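Local coordinates for protein 3-dehydroquinate dehydratase (Aquifex aeolicus, PDB 2EGZ) that catalyses the cis-dehydration of 3-dehydroquinate to 3-dehydroshikimate, the third step of the chorismate pathway, through a Schiff-base intermediate, at residues K55-I60 and S84-I89; I89-R94 and L111-H116; E119-N124 and I143-N148; E164-L169 and G187-Y192; S179-Y184 and K214-L219. All blocks are in the same frame, centred on the assembly; numbering follows the deposited sequence.

Interaction 1 of 5, residues K55-I60 and S84-I89; sequences KTILTI and SDYTDI
D85 meets K55 and T56 at the start of two adjacent parallel strands of the TIM barrel, 55-59 and 86-90, which helix 73-80 joins in a beta-alpha-beta crossover; the strand axes run 24° apart. The D85 side chain can be followed outward. Its CB lies 3.5 Å from T56 O. CG, anti to the carbonyl carbon at chi1 -56°, lies against CB and CG of K55, the two side chains crossing at about a right angle. OD2 accepts the T56 N-H at 2.7 Å, on its anti side and 16° out of the carboxylate plane, and also bonds H50 NE2 of helix 39-51. OD1 forms a weak salt bridge, 3.4 Å from NZ of K55, whose chain bends back at its last torsion. With an alanine here, T56 N and H50 would probably lose the acceptor they share, and the K55 ammonium its countercharge. Next to this clamp runs a relay: T56 OG1 donates to S84 OG at 2.7 Å, and S84 OG donates in turn to Y86 O. L58 N reaches that same Y86 O at 2.8 Å from the opposite face of its carbonyl plane, so two bonds grip the oxygen. Y86 N to T56 O and D88 N to L58 O complete the ladder. On the face that carries I57, Y86 and D88, I57 CG1 packs 3.7 Å from Y86 CB, while the D88 carboxylate turns to S114 and, weakly, to the Schiff-base lysine K142. Where the strands part, water 1 accepts from I60 N and donates to D88 O at 2.6 Å.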
# COMPACT_ATOMS: atom_id res chain seq x y z
N LYS B 55 25.64 -7.87 13.23
CA LYS B 55 24.23 -7.87 13.60
C LYS B 55 23.40 -8.14 12.36
O LYS B 55 23.89 -8.02 11.24
CB LYS B 55 23.83 -6.53 14.20
CG LYS B 55 24.33 -6.35 15.63
CD LYS B 55 23.91 -5.00 16.18
CE LYS B 55 24.32 -4.86 17.64
NZ LYS B 55 23.65 -5.88 18.49
N THR B 56 22.13 -8.49 12.56
CA THR B 56 21.25 -8.81 11.45
C THR B 56 19.96 -8.00 11.43
O THR B 56 19.49 -7.52 12.46
CB THR B 56 20.80 -10.28 11.49
OG1 THR B 56 20.08 -10.52 12.71
CG2 THR B 56 21.99 -11.21 11.42
N ILE B 57 19.42 -7.85 10.23
CA ILE B 57 18.14 -7.20 10.02
C ILE B 57 17.38 -8.28 9.26
O ILE B 57 17.82 -8.74 8.20
CB ILE B 57 18.21 -5.95 9.11
CG1 ILE B 57 18.89 -4.79 9.85
CG2 ILE B 57 16.79 -5.51 8.74
CD1 ILE B 57 19.13 -3.57 8.97
N LEU B 58 16.25 -8.71 9.81
CA LEU B 58 15.43 -9.73 9.18
C LEU B 58 14.38 -9.02 8.34
O LEU B 58 13.47 -8.39 8.88
CB LEU B 58 14.74 -10.60 10.24
CG LEU B 58 13.71 -11.62 9.75
CD1 LEU B 58 14.40 -12.67 8.89
CD2 LEU B 58 13.04 -12.28 10.95
N THR B 59 14.53 -9.11 7.02
CA THR B 59 13.60 -8.47 6.09
C THR B 59 12.99 -9.50 5.15
O THR B 59 13.68 -10.35 4.61
CB THR B 59 14.29 -7.40 5.22
OG1 THR B 59 14.77 -6.34 6.06
CG2 THR B 59 13.31 -6.82 4.20
N ILE B 60 11.68 -9.42 4.98
CA ILE B 60 10.95 -10.31 4.09
C ILE B 60 10.01 -9.37 3.37
O ILE B 60 8.80 -9.41 3.57
CB ILE B 60 10.14 -11.36 4.87
CG1 ILE B 60 11.02 -11.99 5.95
CG2 ILE B 60 9.64 -12.44 3.92
CD1 ILE B 60 10.28 -12.92 6.89
N SER B 84 16.82 -12.15 15.66
CA SER B 84 17.51 -11.16 14.84
C SER B 84 17.62 -9.85 15.61
O SER B 84 16.69 -9.47 16.33
CB SER B 84 16.75 -10.95 13.53
OG SER B 84 17.46 -10.08 12.67
N ASP B 85 18.74 -9.15 15.46
CA ASP B 85 18.93 -7.88 16.16
C ASP B 85 17.85 -6.88 15.77
O ASP B 85 17.37 -6.12 16.61
CB ASP B 85 20.32 -7.32 15.85
CG ASP B 85 21.42 -8.31 16.18
OD1 ASP B 85 21.75 -8.45 17.38
OD2 ASP B 85 21.93 -8.95 15.25
N TYR B 86 17.48 -6.88 14.49
CA TYR B 86 16.43 -6.01 13.98
C TYR B 86 15.52 -6.82 13.07
O TYR B 86 15.94 -7.81 12.47
CB TYR B 86 16.99 -4.90 13.08
CG TYR B 86 17.99 -3.95 13.69
CD1 TYR B 86 17.59 -2.74 14.24
CD2 TYR B 86 19.36 -4.24 13.64
CE1 TYR B 86 18.52 -1.83 14.72
CE2 TYR B 86 20.29 -3.34 14.11
CZ TYR B 86 19.88 -2.14 14.65
OH TYR B 86 20.81 -1.23 15.09
N THR B 87 14.27 -6.38 12.98
CA THR B 87 13.30 -6.97 12.08
C THR B 87 12.69 -5.77 11.35
O THR B 87 12.27 -4.80 11.99
CB THR B 87 12.18 -7.73 12.81
OG1 THR B 87 12.70 -8.95 13.35
CG2 THR B 87 11.05 -8.06 11.83
N ASP B 88 12.69 -5.81 10.03
CA ASP B 88 12.13 -4.73 9.23
C ASP B 88 10.78 -5.18 8.68
O ASP B 88 10.71 -6.13 7.90
CB ASP B 88 13.08 -4.38 8.07
CG ASP B 88 12.57 -3.23 7.20
OD1 ASP B 88 11.34 -3.15 6.97
OD2 ASP B 88 13.40 -2.42 6.73
N ILE B 89 9.72 -4.51 9.10
CA ILE B 89 8.38 -4.82 8.63
C ILE B 89 7.82 -3.55 7.99
O ILE B 89 8.12 -2.45 8.45
CB ILE B 89 7.46 -5.28 9.79
CG1 ILE B 89 6.07 -5.68 9.27
CG2 ILE B 89 7.34 -4.18 10.83
CD1 ILE B 89 6.09 -6.87 8.33
O HOH W 1 9.75 -7.22 5.79

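Interaction 2 of 5, residues I89-R94 and L111-H116; sequences IELSSR and LIISYH
L91 sits between I113 and the guanidinium of R94. Its CD1 lies over the centre of one face of that flat group, 3.6 Å above the plane, while NH1 of R94 forms a salt bridge with E133. With CG opposite the backbone N (chi1 175°), CD1 is carried over R94; CB, nearer the backbone, packs 3.7 Å from I113 CG2. The S114 carbonyl is the second flat group. L91 N donates to S114 O at 2.8 Å within the carbonyl plane, and the bond is almost straight (174°). Water 2 donates to the same S114 O and accepts from S92 N at 2.9 Å, tying the type I turn E90-S93 to the neighbouring strand. These bonds lie at the C-terminal end of strand 86-90, which is paired in parallel with strand 110-117 within the TIM barrel; helix 94-107 makes the beta-alpha-beta crossover between them. Further back, I89 N bonds I112 O at 2.9 Å and I89 O accepts from S114 N at 2.9 Å, that donor tilted 25° from the carbonyl plane. I89 CG2 meets L111 CD1 at 3.8 Å, and the I89 side chain also rests on L96, L97 and L100 of helix 94-107. The other face of the sheet carries polar groups: S114 OG is hydrogen-bonded to D88, and E90 OE2 accepts from S62 N close to the substrate-binding R61. Strand 110-117 then carries H116, the proton donor/acceptor, whose NE2 is hydrogen-bonded to a bound tartrate.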
# COMPACT_ATOMS: atom_id res chain seq x y z
N ILE B 89 9.72 -4.51 9.10
CA ILE B 89 8.38 -4.82 8.63
C ILE B 89 7.82 -3.55 7.99
O ILE B 89 8.12 -2.45 8.45
CB ILE B 89 7.46 -5.28 9.79
CG1 ILE B 89 6.07 -5.68 9.27
CG2 ILE B 89 7.34 -4.18 10.83
CD1 ILE B 89 6.09 -6.87 8.33
N GLU B 90 7.04 -3.69 6.92
CA GLU B 90 6.49 -2.52 6.25
C GLU B 90 5.34 -1.92 7.06
O GLU B 90 4.53 -2.66 7.65
CB GLU B 90 5.96 -2.87 4.86
CG GLU B 90 6.94 -3.57 3.92
CD GLU B 90 7.19 -5.02 4.30
OE1 GLU B 90 6.31 -5.63 4.93
OE2 GLU B 90 8.27 -5.54 3.94
N LEU B 91 5.26 -0.60 7.09
CA LEU B 91 4.19 0.08 7.81
C LEU B 91 2.87 -0.35 7.18
O LEU B 91 1.85 -0.43 7.86
CB LEU B 91 4.35 1.60 7.69
CG LEU B 91 3.24 2.50 8.27
CD1 LEU B 91 3.11 2.27 9.77
CD2 LEU B 91 3.58 3.96 7.99
N SER B 92 2.90 -0.64 5.89
CA SER B 92 1.70 -1.04 5.16
C SER B 92 1.18 -2.43 5.54
O SER B 92 0.04 -2.77 5.22
CB SER B 92 1.96 -0.97 3.64
OG SER B 92 3.04 -1.79 3.26
N SER B 93 2.00 -3.23 6.22
CA SER B 93 1.58 -4.56 6.66
C SER B 93 1.04 -4.41 8.08
O SER B 93 1.54 -5.02 9.03
CB SER B 93 2.77 -5.53 6.66
OG SER B 93 3.32 -5.67 5.36
N ARG B 94 0.01 -3.58 8.21
CA ARG B 94 -0.62 -3.28 9.49
C ARG B 94 -0.95 -4.46 10.38
O ARG B 94 -0.81 -4.38 11.60
CB ARG B 94 -1.88 -2.46 9.24
CG ARG B 94 -1.64 -1.15 8.49
CD ARG B 94 -1.05 -0.08 9.39
NE ARG B 94 -0.75 1.14 8.64
CZ ARG B 94 -0.54 2.33 9.20
NH1 ARG B 94 -0.60 2.46 10.52
NH2 ARG B 94 -0.28 3.39 8.44
N LEU B 111 12.61 -3.17 16.26
CA LEU B 111 11.71 -3.23 15.11
C LEU B 111 11.86 -2.01 14.23
O LEU B 111 11.78 -0.87 14.70
CB LEU B 111 10.25 -3.32 15.58
CG LEU B 111 9.20 -3.58 14.49
CD1 LEU B 111 9.45 -4.94 13.87
CD2 LEU B 111 7.80 -3.51 15.09
N ILE B 112 12.11 -2.25 12.95
CA ILE B 112 12.21 -1.16 11.99
C ILE B 112 10.89 -1.21 11.24
O ILE B 112 10.45 -2.28 10.84
CB ILE B 112 13.36 -1.38 10.98
CG1 ILE B 112 14.71 -1.20 11.67
CG2 ILE B 112 13.22 -0.41 9.82
CD1 ILE B 112 15.89 -1.55 10.77
N ILE B 113 10.23 -0.07 11.09
CA ILE B 113 8.96 -0.03 10.38
C ILE B 113 9.21 0.86 9.17
O ILE B 113 9.40 2.07 9.29
CB ILE B 113 7.85 0.54 11.27
CG1 ILE B 113 7.62 -0.43 12.44
CG2 ILE B 113 6.57 0.71 10.46
CD1 ILE B 113 6.64 0.07 13.49
N SER B 114 9.22 0.23 8.00
CA SER B 114 9.54 0.91 6.76
C SER B 114 8.43 1.31 5.80
O SER B 114 7.32 0.79 5.82
CB SER B 114 10.55 0.07 6.00
OG SER B 114 9.99 -1.20 5.70
N TYR B 115 8.80 2.25 4.93
CA TYR B 115 7.93 2.77 3.89
C TYR B 115 8.82 3.03 2.69
O TYR B 115 9.84 3.71 2.82
CB TYR B 115 7.27 4.08 4.31
CG TYR B 115 6.59 4.78 3.15
CD1 TYR B 115 5.39 4.29 2.63
CD2 TYR B 115 7.18 5.87 2.52
CE1 TYR B 115 4.81 4.86 1.50
CE2 TYR B 115 6.61 6.46 1.39
CZ TYR B 115 5.42 5.94 0.88
OH TYR B 115 4.87 6.49 -0.25
N HIS B 116 8.46 2.50 1.53
CA HIS B 116 9.26 2.74 0.34
C HIS B 116 8.43 3.33 -0.79
O HIS B 116 7.27 2.97 -0.98
CB HIS B 116 9.89 1.44 -0.18
CG HIS B 116 10.68 0.69 0.85
ND1 HIS B 116 10.10 0.05 1.92
CD2 HIS B 116 12.01 0.44 0.94
CE1 HIS B 116 11.03 -0.55 2.63
NE2 HIS B 116 12.20 -0.33 2.07
O HOH W 2 4.85 0.92 4.37

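Interaction 3 of 5, residues E119-N124 and I143-N148; sequences ELTPPN and IAVKAN
T121 and K146 make the hydrogen bond of this contact: T121 OG1 donates to K146 O at 2.9 Å. The hydroxyl stands above the carbonyl plane, 52° out of it, and thus does not lie on a lone pair. T121 chi1 (-61°) turns OG1 opposite its own carbonyl carbon and toward this acceptor. The same oxygen receives a weaker contact from L120 CA, a CA-H...O approach of 3.3 Å, whereas T121 N lies close by at an angle too poor for a bond. The strand here is the C-terminal end of 140-146 in the TIM barrel, and 119-124 belongs to the beta-alpha loop that leads from strand 110-117 to helix 124-136, with P123 at its N-cap. Apolar contacts centre on V145. Its CG1 meets P122 CD head-on at 3.7 Å, and its CG2 lies 3.9 Å from T121 CG2 with the two side chains crossing near a right angle. V145 CB also sits 3.6 Å from the carbonyl oxygen L120 O, a van der Waals contact. Charged and polar partners outside hold the loop: R155 bonds T121 O and P122 O, and N117 OD1 accepts from E119 N and L120 N. Toward the second subunit, E119 OE1 is hydrogen-bonded to Y41 of that chain, and P122 packs on its S35.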
# COMPACT_ATOMS: atom_id res chain seq x y z
N GLU B 119 9.06 5.72 -6.83
CA GLU B 119 8.76 6.69 -7.88
C GLU B 119 9.05 8.15 -7.55
O GLU B 119 9.51 8.90 -8.42
CB GLU B 119 7.30 6.57 -8.30
CG GLU B 119 6.98 5.37 -9.17
CD GLU B 119 5.51 5.31 -9.54
OE1 GLU B 119 4.92 6.36 -9.87
OE2 GLU B 119 4.94 4.19 -9.52
N LEU B 120 8.79 8.56 -6.31
CA LEU B 120 8.97 9.95 -5.94
C LEU B 120 9.06 10.16 -4.44
O LEU B 120 8.88 9.23 -3.66
CB LEU B 120 7.78 10.76 -6.47
CG LEU B 120 6.40 10.19 -6.10
CD1 LEU B 120 6.02 10.61 -4.68
CD2 LEU B 120 5.34 10.70 -7.07
N THR B 121 9.35 11.40 -4.04
CA THR B 121 9.42 11.76 -2.64
C THR B 121 8.06 12.37 -2.35
O THR B 121 7.74 13.46 -2.84
CB THR B 121 10.53 12.80 -2.38
OG1 THR B 121 11.79 12.23 -2.77
CG2 THR B 121 10.58 13.19 -0.90
N PRO B 122 7.23 11.68 -1.56
CA PRO B 122 5.88 12.17 -1.24
C PRO B 122 5.83 13.49 -0.48
O PRO B 122 6.83 13.94 0.09
CB PRO B 122 5.28 11.01 -0.45
CG PRO B 122 6.48 10.42 0.25
CD PRO B 122 7.53 10.44 -0.83
N PRO B 123 4.66 14.14 -0.50
CA PRO B 123 4.43 15.42 0.18
C PRO B 123 4.84 15.35 1.64
O PRO B 123 4.88 14.27 2.23
CB PRO B 123 2.93 15.64 0.02
CG PRO B 123 2.68 15.04 -1.33
CD PRO B 123 3.46 13.75 -1.26
N ASN B 124 5.15 16.50 2.23
CA ASN B 124 5.59 16.54 3.62
C ASN B 124 4.68 15.85 4.62
O ASN B 124 5.18 15.16 5.50
CB ASN B 124 5.83 17.98 4.06
CG ASN B 124 6.88 18.67 3.21
OD1 ASN B 124 7.70 18.02 2.56
ND2 ASN B 124 6.87 20.00 3.22
N ILE B 143 12.31 5.47 6.05
CA ILE B 143 11.70 6.02 4.84
C ILE B 143 12.73 5.95 3.71
O ILE B 143 13.81 6.51 3.82
CB ILE B 143 11.28 7.50 5.03
CG1 ILE B 143 10.27 7.61 6.17
CG2 ILE B 143 10.67 8.05 3.74
CD1 ILE B 143 9.87 9.04 6.50
N ALA B 144 12.38 5.26 2.64
CA ALA B 144 13.27 5.14 1.48
C ALA B 144 12.45 5.58 0.27
O ALA B 144 11.57 4.86 -0.19
CB ALA B 144 13.73 3.70 1.31
N VAL B 145 12.75 6.78 -0.24
CA VAL B 145 12.01 7.33 -1.37
C VAL B 145 12.90 7.92 -2.46
O VAL B 145 13.94 8.52 -2.18
CB VAL B 145 11.04 8.44 -0.89
CG1 VAL B 145 10.03 7.86 0.09
CG2 VAL B 145 11.82 9.57 -0.22
N LYS B 146 12.49 7.74 -3.72
CA LYS B 146 13.27 8.24 -4.84
C LYS B 146 13.22 9.76 -4.95
O LYS B 146 12.14 10.36 -4.95
CB LYS B 146 12.79 7.63 -6.16
CG LYS B 146 13.57 8.14 -7.37
CD LYS B 146 13.08 7.55 -8.68
CE LYS B 146 13.87 8.10 -9.86
NZ LYS B 146 13.35 7.60 -11.17
N ALA B 147 14.39 10.37 -5.04
CA ALA B 147 14.48 11.81 -5.18
C ALA B 147 14.55 12.08 -6.68
O ALA B 147 15.30 11.43 -7.41
CB ALA B 147 15.74 12.34 -4.49
N ASN B 148 13.74 13.03 -7.14
CA ASN B 148 13.73 13.39 -8.55
C ASN B 148 14.38 14.75 -8.77
O ASN B 148 14.30 15.34 -9.86
CB ASN B 148 12.29 13.37 -9.07
CG ASN B 148 11.70 11.97 -9.12
OD1 ASN B 148 10.79 11.63 -8.37
ND2 ASN B 148 12.24 11.14 -10.01

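Interaction 4 of 5, residues E164-L169 and G187-Y192; sequences EGEKIL and GSVITY
I168 spreads its branches over three residues of 187-192. CG1, placed opposite the carbonyl carbon (chi1 -65°), packs 4.0 Å from V189 CG2, the side chains crossing at about a right angle. CD1 goes on to I190 CD1. CG2 meets the edge of the Y192 ring near its plane, 3.8 Å from CE2. Beside this apolar group, E166 CB lies 3.6 Å from V189 CG1. The backbones are tied on either side of K167: K167 N donates to G187 O at 3.2 Å, and V189 N donates to K167 O at 2.9 Å, nearly in line with its C=O. In the next step of the register a side chain stands in for a carbonyl: L169 N-H donates to S188 OG at 2.9 Å in an almost straight bond (174°). S188 can accept it because its OG points opposite the backbone N (chi1 -166°). I190 N, in contrast, is buried by the contact without a partner. Farther out, K167 folds its chain at chi3 and chi4, so that NZ turns back on its own loop and bonds G165 O at 2.7 Å, and it also bonds V163 O. Y192 reaches into the pocket, where its ring makes a cation-pi contact with K142 and lies near a bound tartrate. The single bridge of K167 with S188, just ahead of strands 168-172 and 190-192, brings together the two ends of the sheet order, where the TIM barrel closes; strand 140-146 flanks the first and strand 2-7 the second, while L131 and Y135 of helix 124-136 touch K167.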
# COMPACT_ATOMS: atom_id res chain seq x y z
N GLU B 164 10.74 14.20 16.03
CA GLU B 164 11.92 13.78 16.80
C GLU B 164 12.05 12.29 17.05
O GLU B 164 11.07 11.58 17.25
CB GLU B 164 11.93 14.53 18.13
CG GLU B 164 12.99 14.04 19.11
CD GLU B 164 12.97 14.82 20.41
OE1 GLU B 164 11.88 14.93 21.01
OE2 GLU B 164 14.04 15.31 20.82
N GLY B 165 13.30 11.81 17.04
CA GLY B 165 13.56 10.41 17.29
C GLY B 165 14.55 9.82 16.31
O GLY B 165 14.80 10.39 15.24
N GLU B 166 15.15 8.69 16.67
CA GLU B 166 16.08 8.06 15.75
C GLU B 166 15.23 7.46 14.65
O GLU B 166 14.11 7.00 14.88
CB GLU B 166 16.93 7.00 16.44
CG GLU B 166 16.18 5.84 17.07
CD GLU B 166 17.13 4.92 17.81
OE1 GLU B 166 17.86 5.41 18.69
OE2 GLU B 166 17.14 3.70 17.52
N LYS B 167 15.76 7.50 13.43
CA LYS B 167 15.03 7.00 12.28
C LYS B 167 16.05 6.58 11.24
O LYS B 167 17.25 6.61 11.50
CB LYS B 167 14.16 8.13 11.72
CG LYS B 167 14.93 9.45 11.53
CD LYS B 167 14.01 10.61 11.13
CE LYS B 167 13.05 11.03 12.24
NZ LYS B 167 13.69 11.89 13.29
N ILE B 168 15.56 6.18 10.07
CA ILE B 168 16.42 5.78 8.96
C ILE B 168 15.89 6.52 7.74
O ILE B 168 14.73 6.33 7.35
CB ILE B 168 16.35 4.26 8.72
CG1 ILE B 168 16.92 3.52 9.95
CG2 ILE B 168 17.12 3.88 7.45
CD1 ILE B 168 16.60 2.03 9.97
N LEU B 169 16.72 7.37 7.16
CA LEU B 169 16.32 8.16 6.01
C LEU B 169 17.15 7.85 4.79
O LEU B 169 18.38 7.88 4.85
CB LEU B 169 16.46 9.64 6.34
CG LEU B 169 15.69 10.07 7.59
CD1 LEU B 169 16.06 11.51 7.94
CD2 LEU B 169 14.20 9.93 7.34
N GLY B 187 19.73 12.51 12.15
CA GLY B 187 19.19 11.44 12.98
C GLY B 187 19.07 10.06 12.36
O GLY B 187 18.50 9.16 12.98
N SER B 188 19.58 9.87 11.14
CA SER B 188 19.51 8.56 10.49
C SER B 188 20.58 7.69 11.15
O SER B 188 21.76 8.03 11.12
CB SER B 188 19.76 8.69 8.99
OG SER B 188 19.38 7.50 8.31
N VAL B 189 20.16 6.56 11.72
CA VAL B 189 21.07 5.68 12.45
C VAL B 189 21.71 4.53 11.68
O VAL B 189 22.69 3.95 12.16
CB VAL B 189 20.36 5.10 13.69
CG1 VAL B 189 19.98 6.23 14.63
CG2 VAL B 189 19.11 4.32 13.26
N ILE B 190 21.17 4.20 10.52
CA ILE B 190 21.70 3.12 9.69
C ILE B 190 21.72 3.56 8.23
O ILE B 190 20.78 4.22 7.77
CB ILE B 190 20.84 1.83 9.80
CG1 ILE B 190 20.83 1.31 11.24
CG2 ILE B 190 21.36 0.76 8.84
CD1 ILE B 190 19.82 0.19 11.48
N THR B 191 22.79 3.22 7.53
CA THR B 191 22.90 3.55 6.11
C THR B 191 23.09 2.22 5.40
O THR B 191 23.63 1.28 5.97
CB THR B 191 24.10 4.50 5.84
OG1 THR B 191 24.02 4.99 4.49
CG2 THR B 191 25.42 3.78 6.04
N TYR B 192 22.63 2.12 4.16
CA TYR B 192 22.71 0.88 3.41
C TYR B 192 23.64 1.00 2.21
O TYR B 192 23.56 1.96 1.44
CB TYR B 192 21.31 0.46 2.94
CG TYR B 192 20.35 0.21 4.08
CD1 TYR B 192 19.86 -1.07 4.32
CD2 TYR B 192 19.96 1.24 4.94
CE1 TYR B 192 18.98 -1.32 5.40
CE2 TYR B 192 19.09 1.01 6.01
CZ TYR B 192 18.61 -0.28 6.23
OH TYR B 192 17.76 -0.51 7.28

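Interaction 5 of 5, residues S179-Y184 and K214-L219; sequences SRLAGY and KKFYRL
Y184 directs the edge of its ring at the face of Y217. The centroids are 4.7 Å apart and the planes meet at 56°, an edge-to-face pair tilted well away from perpendicular. Y184 CD2 stands over the centre of the Y217 ring, 3.5 Å above its plane, and the two side chains slide past each other in opposite directions. F216 CB lies over the other face of Y217, so the ring is sandwiched between a neighbouring residue of its own helix and Y184. A third group fixes it at the rim: L181 O lies at the ring edge in its plane and accepts from Y217 OH at 2.7 Å, the donor tilted 33° from the carbonyl plane. L181 divides its methyls, CD2 packing 3.8 Å from F216 CD2, with the two side chains crossing at about a right angle, and CD1 lying 4.1 Å from Y217 CE2. The contact joins helix 179-182 and the 3-10 segment that follows to the C-terminal end of helix 206-217, at the outside of the TIM barrel, and M1 touches both tyrosines. A phenylalanine in place of Y217 keeps the ring but would probably leave L181 O without its donor and the ring freer to shift over Y184. Apart from that one phenolic bond the contact is aromatic and aliphatic, which implies that ring placement, fixed by that one bond, probably matters more here than charge.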
# COMPACT_ATOMS: atom_id res chain seq x y z
N SER B 179 22.43 11.68 0.64
CA SER B 179 21.63 11.38 1.82
C SER B 179 22.15 10.15 2.55
O SER B 179 21.92 9.98 3.75
CB SER B 179 20.16 11.15 1.44
OG SER B 179 19.99 9.88 0.82
N ARG B 180 22.86 9.29 1.84
CA ARG B 180 23.38 8.07 2.45
C ARG B 180 24.51 8.39 3.42
O ARG B 180 24.78 7.62 4.36
CB ARG B 180 23.85 7.10 1.36
CG ARG B 180 22.71 6.65 0.46
CD ARG B 180 23.16 5.63 -0.57
NE ARG B 180 22.06 5.24 -1.45
CZ ARG B 180 21.14 4.32 -1.15
NH1 ARG B 180 21.18 3.67 0.01
NH2 ARG B 180 20.18 4.06 -2.02
N LEU B 181 25.17 9.53 3.22
CA LEU B 181 26.25 9.95 4.09
C LEU B 181 25.78 11.02 5.07
O LEU B 181 26.07 10.95 6.27
CB LEU B 181 27.42 10.50 3.26
CG LEU B 181 28.56 11.14 4.06
CD1 LEU B 181 29.17 10.11 5.00
CD2 LEU B 181 29.61 11.68 3.11
N ALA B 182 25.04 12.00 4.56
CA ALA B 182 24.57 13.12 5.37
C ALA B 182 23.38 12.83 6.29
O ALA B 182 23.09 13.59 7.21
CB ALA B 182 24.23 14.30 4.46
N GLY B 183 22.68 11.72 6.02
CA GLY B 183 21.53 11.37 6.83
C GLY B 183 21.81 11.33 8.32
O GLY B 183 20.95 11.67 9.13
N TYR B 184 23.02 10.91 8.69
CA TYR B 184 23.43 10.81 10.09
C TYR B 184 23.18 12.09 10.89
O TYR B 184 22.71 12.05 12.03
CB TYR B 184 24.92 10.45 10.17
CG TYR B 184 25.42 10.22 11.58
CD1 TYR B 184 24.85 9.24 12.38
CD2 TYR B 184 26.47 10.97 12.09
CE1 TYR B 184 25.32 9.01 13.67
CE2 TYR B 184 26.95 10.75 13.39
CZ TYR B 184 26.37 9.77 14.17
OH TYR B 184 26.83 9.54 15.45
N LYS B 214 34.45 7.53 8.61
CA LYS B 214 35.62 7.87 9.41
C LYS B 214 36.05 9.31 9.16
O LYS B 214 36.30 10.06 10.09
CB LYS B 214 36.77 6.90 9.09
CG LYS B 214 38.06 7.20 9.83
CD LYS B 214 39.15 6.18 9.51
CE LYS B 214 38.78 4.79 10.02
NZ LYS B 214 39.90 3.80 9.90
N LYS B 215 36.09 9.69 7.89
CA LYS B 215 36.50 11.04 7.50
C LYS B 215 35.58 12.14 8.00
O LYS B 215 36.04 13.20 8.43
CB LYS B 215 36.61 11.13 5.97
CG LYS B 215 37.07 12.49 5.46
CD LYS B 215 36.99 12.61 3.94
CE LYS B 215 37.98 11.69 3.23
NZ LYS B 215 37.94 11.88 1.74
N PHE B 216 34.27 11.91 7.95
CA PHE B 216 33.30 12.92 8.35
C PHE B 216 32.80 12.90 9.79
O PHE B 216 32.46 13.95 10.35
CB PHE B 216 32.11 12.88 7.40
CG PHE B 216 32.40 13.46 6.05
CD1 PHE B 216 32.35 14.83 5.85
CD2 PHE B 216 32.78 12.64 4.99
CE1 PHE B 216 32.67 15.39 4.61
CE2 PHE B 216 33.11 13.19 3.75
CZ PHE B 216 33.06 14.57 3.56
N TYR B 217 32.74 11.72 10.40
CA TYR B 217 32.22 11.62 11.75
C TYR B 217 33.16 10.92 12.73
O TYR B 217 32.81 10.75 13.90
CB TYR B 217 30.88 10.87 11.75
CG TYR B 217 29.88 11.39 10.73
CD1 TYR B 217 29.49 12.72 10.73
CD2 TYR B 217 29.30 10.53 9.79
CE1 TYR B 217 28.54 13.20 9.81
CE2 TYR B 217 28.36 10.99 8.87
CZ TYR B 217 27.99 12.33 8.89
OH TYR B 217 27.05 12.79 7.99
N ARG B 218 34.34 10.51 12.27
CA ARG B 218 35.28 9.79 13.12
C ARG B 218 34.52 8.61 13.71
O ARG B 218 34.75 8.20 14.85
CB ARG B 218 35.83 10.70 14.24
CG ARG B 218 37.06 11.47 13.80
CD ARG B 218 37.67 12.31 14.92
NE ARG B 218 36.79 13.42 15.31
CZ ARG B 218 37.23 14.56 15.83
NH1 ARG B 218 38.52 14.75 16.02
NH2 ARG B 218 36.36 15.51 16.16
N LEU B 219 33.61 8.09 12.88
CA LEU B 219 32.74 6.95 13.16
C LEU B 219 31.52 7.20 14.04
O LEU B 219 31.38 8.30 14.61
CB LEU B 219 33.54 5.79 13.73
CG LEU B 219 33.89 4.81 12.61
CD1 LEU B 219 34.70 5.55 11.58
CD2 LEU B 219 34.65 3.61 13.16
OXT LEU B 219 30.70 6.26 14.12

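Interactions 1 and 2 share I89 and strand 86-90, and D88 OD1 of the first lies 2.7 Å from S114 OG of the second. The sheet then passes from interaction 2 to interaction 3 by the backbone pair Y115 O and A144 N, 3.0 Å apart, and on to interaction 4 by I143 N and I168 O at 2.9 Å. Inside the barrel, I168 CD1 packs 3.7 Å from I112 CD1. Interaction 5 is tied to interaction 4 through T191 OG1 and R180 O, 2.7 Å apart. H116 and R180, from interactions 2 and 5, both bond a tartrate, probably from the crystallisation liquor, which the side chain of Y192 in interaction 4 also approaches, about 3 Å between nearest atoms.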